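Local coordinates for protein soluble epoxide hydrolase (Bacillus megaterium, PDB 4INZ) that is a soluble enzyme of the alpha/beta hydrolase fold, built round a mixed, mostly parallel beta sheet with helices packed against it, at residues S51-H56 with S283-H288; H277-A282 with Q292-V297. The protein carries 1 engineered substitution. One frame throughout, in Å; residues are numbered along the deposited sequence.

How the interactions relate
The two contacts lie side by side, their centres about 12 Å apart, and are linked through the short helix 286-289, which follows strand 274-279 in the chain and leads into helix 291-303. Interaction 1 is the buried one: it joins the start of helix 55-61 to the loop and helix at 283-288, and pairs apolar packing with an arginine-histidine grip. Interaction 2 sits further out, about 17 Å from the centre of the chain, where strand 274-279, at one edge of the sheet, meets the C-terminal helix through side-chain packing without hydrogen bonds between the segments. Pro286 and Val294 bridge them: Pro286 O lies 3.4 Å from Val294 CG2.

Interaction 1 (S51-H56 with S283-H288); sequences SHIWRH and SHAPQH
Ile53 lays its CG1 over the centre of the His288 imidazole, 3.6 Å from the ring centroid and 8° off the normal, a CH-pi contact. Its chi1 of -166° puts CG1 there; the chain, extended again at chi2, carries CD1 on to Gln287 NE2 and Ala285 CB. Gln287 bends at chi2 and spreads over one face of the Trp54 indole; NE2 stands 3.5 Å from CH2, the amide tilted 26° from the ring. This side is buried, with Phe43 and Phe137 also meeting Trp54.

Toward solvent the packing thins. His56 offers the edge of its ring, CD2 lying 3.9 Å from His288 CB, and a water joins His56 NE2 to His288 O. Between the two zones Arg55 turns its guanidinium end-on to His288: NH1 reaches ND1 at 3.0 Å and NH2 that same ND1 at 3.2 Å. NH1 also donates to His52 O.

The contact ties the first turn of helix 55-61 to the segment after the last strand, where alpha/beta hydrolases typically carry their catalytic histidine, consistent with His284, whose ND1 bonds to Asp256. Because ND1 accepts from a guanidinium, the His288 ring is probably neutral, with its proton on NE2.

Interaction 2 (H277-A282 with Q292-V297); sequences HRLAEA and QEVNNV
The imidazole of His277 carries Val297 CG2 over the centre of one face, 3.5 Å from the ring centroid and 10° off its normal, which makes a CH-pi contact. At the rim of this ring, close to its plane, come Leu279 CD1 from its own strand and a carboxylate oxygen of Glu293. The carboxylate stands almost upright to the ring, 87° between planes; the oxygen's approach to the ring carbon CE1 is too close to be trusted in detail. The other valine branch, CG1, rests against His277 CB at 3.9 Å.

Glu293 reaches the strand by a fully extended chain (chi1 -178°), which brings its carboxylate up to Leu279 from the opposite direction: Glu293 OE1 is 3.5 Å from Leu279 CD2. The same CD2 methyl meets Val294 CG2 at 4.2 Å on the buried side, where Ile251 and Pro286 complete the packing. His277 and Val297 occupy the less buried end, each also touching Gln249.

Strand 277-279 and helix 292-297 run antiparallel, and the axes of these short segments come within 10.5 Å of each other. A type I turn from Leu279 to Ala282 starts the connection back, and backbone bonds to Trp252 hold the strand at the sheet edge. This is the last beta-alpha unit of the alpha/beta hydrolase fold, with the C-terminal helix packed on the final strand.

Interaction 1 (S51-H56 with S283-H288)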
loop_
_atom_site.group_PDB
_atom_site.type_symbol
_atom_site.label_atom_id
_atom_site.label_comp_id
_atom_site.label_asym_id
_atom_site.label_seq_id
_atom_site.Cartn_x
_atom_site.Cartn_y
_atom_site.Cartn_z
ATOM N N SER A 51 -3.406 -1.514 9.127
ATOM C CA SER A 51 -3.028 -2.920 9.232
ATOM C C SER A 51 -4.208 -3.888 9.103
ATOM O O SER A 51 -4.060 -4.997 8.574
ATOM C CB SER A 51 -2.273 -3.162 10.543
ATOM O OG SER A 51 -3.023 -2.662 11.642
ATOM N N HIS A 52 -5.375 -3.468 9.579
ATOM C CA HIS A 52 -6.552 -4.342 9.612
ATOM C C HIS A 52 -6.977 -4.821 8.217
ATOM O O HIS A 52 -7.644 -5.846 8.091
ATOM C CB HIS A 52 -7.712 -3.608 10.298
ATOM C CG HIS A 52 -8.916 -4.457 10.564
ATOM N ND1 HIS A 52 -8.923 -5.474 11.496
ATOM C CD2 HIS A 52 -10.169 -4.412 10.048
ATOM C CE1 HIS A 52 -10.124 -6.031 11.529
ATOM N NE2 HIS A 52 -10.900 -5.403 10.664
ATOM N N ILE A 53 -6.600 -4.094 7.167
ATOM C CA ILE A 53 -7.045 -4.497 5.830
ATOM C C ILE A 53 -6.508 -5.888 5.469
ATOM O O ILE A 53 -7.074 -6.587 4.621
ATOM C CB ILE A 53 -6.685 -3.465 4.733
ATOM C CG1 ILE A 53 -7.458 -3.771 3.444
ATOM C CG2 ILE A 53 -5.167 -3.436 4.469
ATOM C CD1 ILE A 53 -7.426 -2.635 2.454
ATOM N N TRP A 54 -5.437 -6.295 6.145
ATOM C CA TRP A 54 -4.764 -7.555 5.841
ATOM C C TRP A 54 -5.246 -8.730 6.686
ATOM O O TRP A 54 -4.678 -9.827 6.622
ATOM C CB TRP A 54 -3.257 -7.395 6.033
ATOM C CG TRP A 54 -2.651 -6.366 5.151
ATOM C CD1 TRP A 54 -2.136 -5.151 5.530
ATOM C CD2 TRP A 54 -2.486 -6.451 3.735
ATOM N NE1 TRP A 54 -1.652 -4.481 4.429
ATOM C CE2 TRP A 54 -1.852 -5.257 3.317
ATOM C CE3 TRP A 54 -2.800 -7.425 2.781
ATOM C CZ2 TRP A 54 -1.536 -5.009 1.978
ATOM C CZ3 TRP A 54 -2.476 -7.180 1.448
ATOM C CH2 TRP A 54 -1.850 -5.980 1.062
ATOM N N ARG A 55 -6.295 -8.504 7.471
ATOM C CA ARG A 55 -6.755 -9.497 8.445
ATOM C C ARG A 55 -6.895 -10.926 7.895
ATOM O O ARG A 55 -6.562 -11.898 8.584
ATOM C CB ARG A 55 -8.077 -9.040 9.072
ATOM C CG ARG A 55 -9.214 -8.853 8.067
ATOM C CD ARG A 55 -10.294 -7.931 8.637
ATOM N NE ARG A 55 -11.408 -7.749 7.714
ATOM C CZ ARG A 55 -11.393 -6.900 6.693
ATOM N NH1 ARG A 55 -10.314 -6.152 6.465
ATOM N NH2 ARG A 55 -12.454 -6.801 5.895
ATOM N N HIS A 56 -7.403 -11.064 6.671
ATOM C CA HIS A 56 -7.638 -12.396 6.117
ATOM C C HIS A 56 -6.345 -13.103 5.728
ATOM O O HIS A 56 -6.264 -14.337 5.768
ATOM C CB HIS A 56 -8.581 -12.333 4.919
ATOM C CG HIS A 56 -9.936 -11.788 5.248
ATOM N ND1 HIS A 56 -10.823 -12.448 6.071
ATOM C CD2 HIS A 56 -10.555 -10.648 4.861
ATOM C CE1 HIS A 56 -11.932 -11.734 6.180
ATOM N NE2 HIS A 56 -11.800 -10.643 5.447
ATOM N N SER A 283 -12.452 -4.723 -6.933
ATOM C CA SER A 283 -12.099 -3.346 -7.206
ATOM C C SER A 283 -10.735 -3.054 -6.589
ATOM O O SER A 283 -9.798 -3.831 -6.748
ATOM C CB SER A 283 -13.179 -2.412 -6.653
ATOM O OG SER A 283 -12.963 -1.071 -7.061
ATOM N N HIS A 284 -10.632 -1.949 -5.862
ATOM C CA HIS A 284 -9.341 -1.434 -5.402
ATOM C C HIS A 284 -8.564 -2.331 -4.430
ATOM O O HIS A 284 -7.325 -2.268 -4.359
ATOM C CB HIS A 284 -9.545 -0.061 -4.747
ATOM C CG HIS A 284 -8.276 0.593 -4.300
ATOM N ND1 HIS A 284 -7.304 1.012 -5.182
ATOM C CD2 HIS A 284 -7.825 0.910 -3.062
ATOM C CE1 HIS A 284 -6.304 1.554 -4.506
ATOM N NE2 HIS A 284 -6.597 1.508 -3.218
ATOM N N ALA A 285 -9.278 -3.140 -3.660
ATOM C CA ALA A 285 -8.651 -3.868 -2.550
ATOM C C ALA A 285 -9.025 -5.351 -2.521
ATOM O O ALA A 285 -9.761 -5.809 -1.636
ATOM C CB ALA A 285 -8.996 -3.209 -1.228
ATOM N N PRO A 286 -8.496 -6.115 -3.482
ATOM C CA PRO A 286 -8.823 -7.540 -3.599
ATOM C C PRO A 286 -8.574 -8.301 -2.304
ATOM O O PRO A 286 -9.285 -9.255 -2.020
ATOM C CB PRO A 286 -7.846 -8.036 -4.667
ATOM C CG PRO A 286 -7.531 -6.823 -5.491
ATOM C CD PRO A 286 -7.527 -5.677 -4.501
ATOM N N GLN A 287 -7.573 -7.893 -1.534
ATOM C CA GLN A 287 -7.169 -8.696 -0.391
ATOM C C GLN A 287 -8.300 -8.923 0.615
ATOM O O GLN A 287 -8.359 -9.987 1.235
ATOM C CB GLN A 287 -5.894 -8.149 0.276
ATOM C CG GLN A 287 -6.037 -6.813 0.999
ATOM C CD GLN A 287 -5.787 -5.620 0.097
ATOM O OE1 GLN A 287 -6.202 -5.610 -1.064
ATOM N NE2 GLN A 287 -5.091 -4.607 0.625
ATOM N N HIS A 288 -9.190 -7.942 0.791
ATOM C CA HIS A 288 -10.353 -8.177 1.658
ATOM C C HIS A 288 -11.702 -8.225 0.942
ATOM O O HIS A 288 -12.701 -8.600 1.550
ATOM C CB HIS A 288 -10.383 -7.296 2.931
ATOM C CG HIS A 288 -10.663 -5.843 2.694
ATOM N ND1 HIS A 288 -10.944 -4.972 3.728
ATOM C CD2 HIS A 288 -10.681 -5.100 1.563
ATOM C CE1 HIS A 288 -11.127 -3.759 3.244
ATOM N NE2 HIS A 288 -10.973 -3.808 1.931
HETATM O O HOH W 1 -13.696 -9.241 3.947
#

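Interaction 2 (H277-A282 with Q292-V297)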
loop_
_atom_site.group_PDB
_atom_site.type_symbol
_atom_site.label_atom_id
_atom_site.label_comp_id
_atom_site.label_asym_id
_atom_site.label_seq_id
_atom_site.Cartn_x
_atom_site.Cartn_y
_atom_site.Cartn_z
ATOM N N HIS A 277 -2.222 -11.929 -11.713
ATOM C CA HIS A 277 -3.565 -12.494 -11.572
ATOM C C HIS A 277 -4.546 -11.344 -11.488
ATOM O O HIS A 277 -4.422 -10.487 -10.614
ATOM C CB HIS A 277 -3.677 -13.324 -10.295
ATOM C CG HIS A 277 -4.951 -14.095 -10.192
ATOM N ND1 HIS A 277 -6.104 -13.572 -9.637
ATOM C CD2 HIS A 277 -5.259 -15.353 -10.578
ATOM C CE1 HIS A 277 -7.062 -14.482 -9.680
ATOM N NE2 HIS A 277 -6.574 -15.570 -10.251
ATOM N N ARG A 278 -5.522 -11.323 -12.390
ATOM C CA ARG A 278 -6.499 -10.240 -12.426
ATOM C C ARG A 278 -7.872 -10.735 -11.993
ATOM O O ARG A 278 -8.369 -11.723 -12.522
ATOM C CB ARG A 278 -6.600 -9.675 -13.841
ATOM C CG ARG A 278 -5.338 -9.013 -14.352
ATOM C CD ARG A 278 -5.540 -8.647 -15.817
ATOM N NE ARG A 278 -4.685 -7.555 -16.254
ATOM C CZ ARG A 278 -5.129 -6.476 -16.893
ATOM N NH1 ARG A 278 -4.282 -5.520 -17.254
ATOM N NH2 ARG A 278 -6.426 -6.353 -17.169
ATOM N N LEU A 279 -8.485 -10.041 -11.038
ATOM C CA LEU A 279 -9.816 -10.408 -10.573
ATOM C C LEU A 279 -10.860 -9.551 -11.269
ATOM O O LEU A 279 -10.859 -8.332 -11.129
ATOM C CB LEU A 279 -9.931 -10.220 -9.058
ATOM C CG LEU A 279 -9.008 -11.069 -8.188
ATOM C CD1 LEU A 279 -7.638 -10.431 -8.045
ATOM C CD2 LEU A 279 -9.640 -11.261 -6.823
ATOM N N ALA A 280 -11.750 -10.191 -12.018
ATOM C CA ALA A 280 -12.795 -9.464 -12.724
ATOM C C ALA A 280 -13.810 -8.836 -11.769
ATOM O O ALA A 280 -14.383 -7.788 -12.064
ATOM C CB ALA A 280 -13.499 -10.376 -13.731
ATOM N N GLU A 281 -14.023 -9.470 -10.622
ATOM C CA GLU A 281 -15.079 -9.039 -9.707
ATOM C C GLU A 281 -14.556 -8.348 -8.448
ATOM O O GLU A 281 -15.249 -8.290 -7.428
ATOM C CB GLU A 281 -15.974 -10.223 -9.321
ATOM C CG GLU A 281 -16.556 -10.983 -10.507
ATOM C CD GLU A 281 -17.593 -10.178 -11.266
ATOM O OE1 GLU A 281 -17.924 -9.058 -10.815
ATOM O OE2 GLU A 281 -18.079 -10.664 -12.309
ATOM N N ALA A 282 -13.334 -7.827 -8.513
ATOM C CA ALA A 282 -12.809 -7.045 -7.402
ATOM C C ALA A 282 -12.378 -5.668 -7.858
ATOM O O ALA A 282 -11.973 -5.471 -9.008
ATOM C CB ALA A 282 -11.663 -7.746 -6.740
ATOM N N GLN A 292 -10.484 -15.360 -0.326
ATOM C CA GLN A 292 -10.183 -16.754 -0.635
ATOM C C GLN A 292 -9.449 -16.877 -1.970
ATOM O O GLN A 292 -8.431 -17.569 -2.072
ATOM C CB GLN A 292 -11.444 -17.618 -0.645
ATOM C CG GLN A 292 -11.133 -19.070 -0.956
ATOM C CD GLN A 292 -12.314 -20.004 -0.725
ATOM O OE1 GLN A 292 -13.238 -19.692 0.031
ATOM N NE2 GLN A 292 -12.284 -21.157 -1.379
ATOM N N GLU A 293 -9.971 -16.210 -2.997
ATOM C CA GLU A 293 -9.311 -16.210 -4.305
ATOM C C GLU A 293 -7.877 -15.673 -4.190
ATOM O O GLU A 293 -6.926 -16.243 -4.742
ATOM C CB GLU A 293 -10.099 -15.370 -5.312
ATOM C CG GLU A 293 -9.469 -15.385 -6.689
ATOM C CD GLU A 293 -10.296 -14.682 -7.739
ATOM O OE1 GLU A 293 -11.433 -14.263 -7.428
ATOM O OE2 GLU A 293 -9.809 -14.557 -8.886
ATOM N N VAL A 294 -7.734 -14.559 -3.484
ATOM C CA VAL A 294 -6.425 -13.946 -3.280
ATOM C C VAL A 294 -5.469 -14.886 -2.545
ATOM O O VAL A 294 -4.312 -15.080 -2.958
ATOM C CB VAL A 294 -6.561 -12.629 -2.487
ATOM C CG1 VAL A 294 -5.210 -12.188 -1.937
ATOM C CG2 VAL A 294 -7.181 -11.538 -3.371
ATOM N N ASN A 295 -5.949 -15.477 -1.458
ATOM C CA ASN A 295 -5.098 -16.346 -0.649
ATOM C C ASN A 295 -4.589 -17.535 -1.446
ATOM O O ASN A 295 -3.435 -17.947 -1.302
ATOM C CB ASN A 295 -5.823 -16.800 0.620
ATOM C CG ASN A 295 -5.942 -15.681 1.646
ATOM O OD1 ASN A 295 -5.302 -14.631 1.509
ATOM N ND2 ASN A 295 -6.747 -15.906 2.689
ATOM N N ASN A 296 -5.438 -18.079 -2.307
ATOM C CA ASN A 296 -5.027 -19.236 -3.094
ATOM C C ASN A 296 -3.966 -18.873 -4.130
ATOM O O ASN A 296 -3.076 -19.673 -4.421
ATOM C CB ASN A 296 -6.230 -19.921 -3.740
ATOM C CG ASN A 296 -7.023 -20.744 -2.743
ATOM O OD1 ASN A 296 -6.506 -21.125 -1.691
ATOM N ND2 ASN A 296 -8.286 -21.015 -3.063
ATOM N N VAL A 297 -4.062 -17.663 -4.673
ATOM C CA VAL A 297 -3.059 -17.175 -5.619
ATOM C C VAL A 297 -1.732 -16.913 -4.901
ATOM O O VAL A 297 -0.656 -17.236 -5.421
ATOM C CB VAL A 297 -3.535 -15.900 -6.355
ATOM C CG1 VAL A 297 -2.397 -15.300 -7.189
ATOM C CG2 VAL A 297 -4.737 -16.231 -7.251
#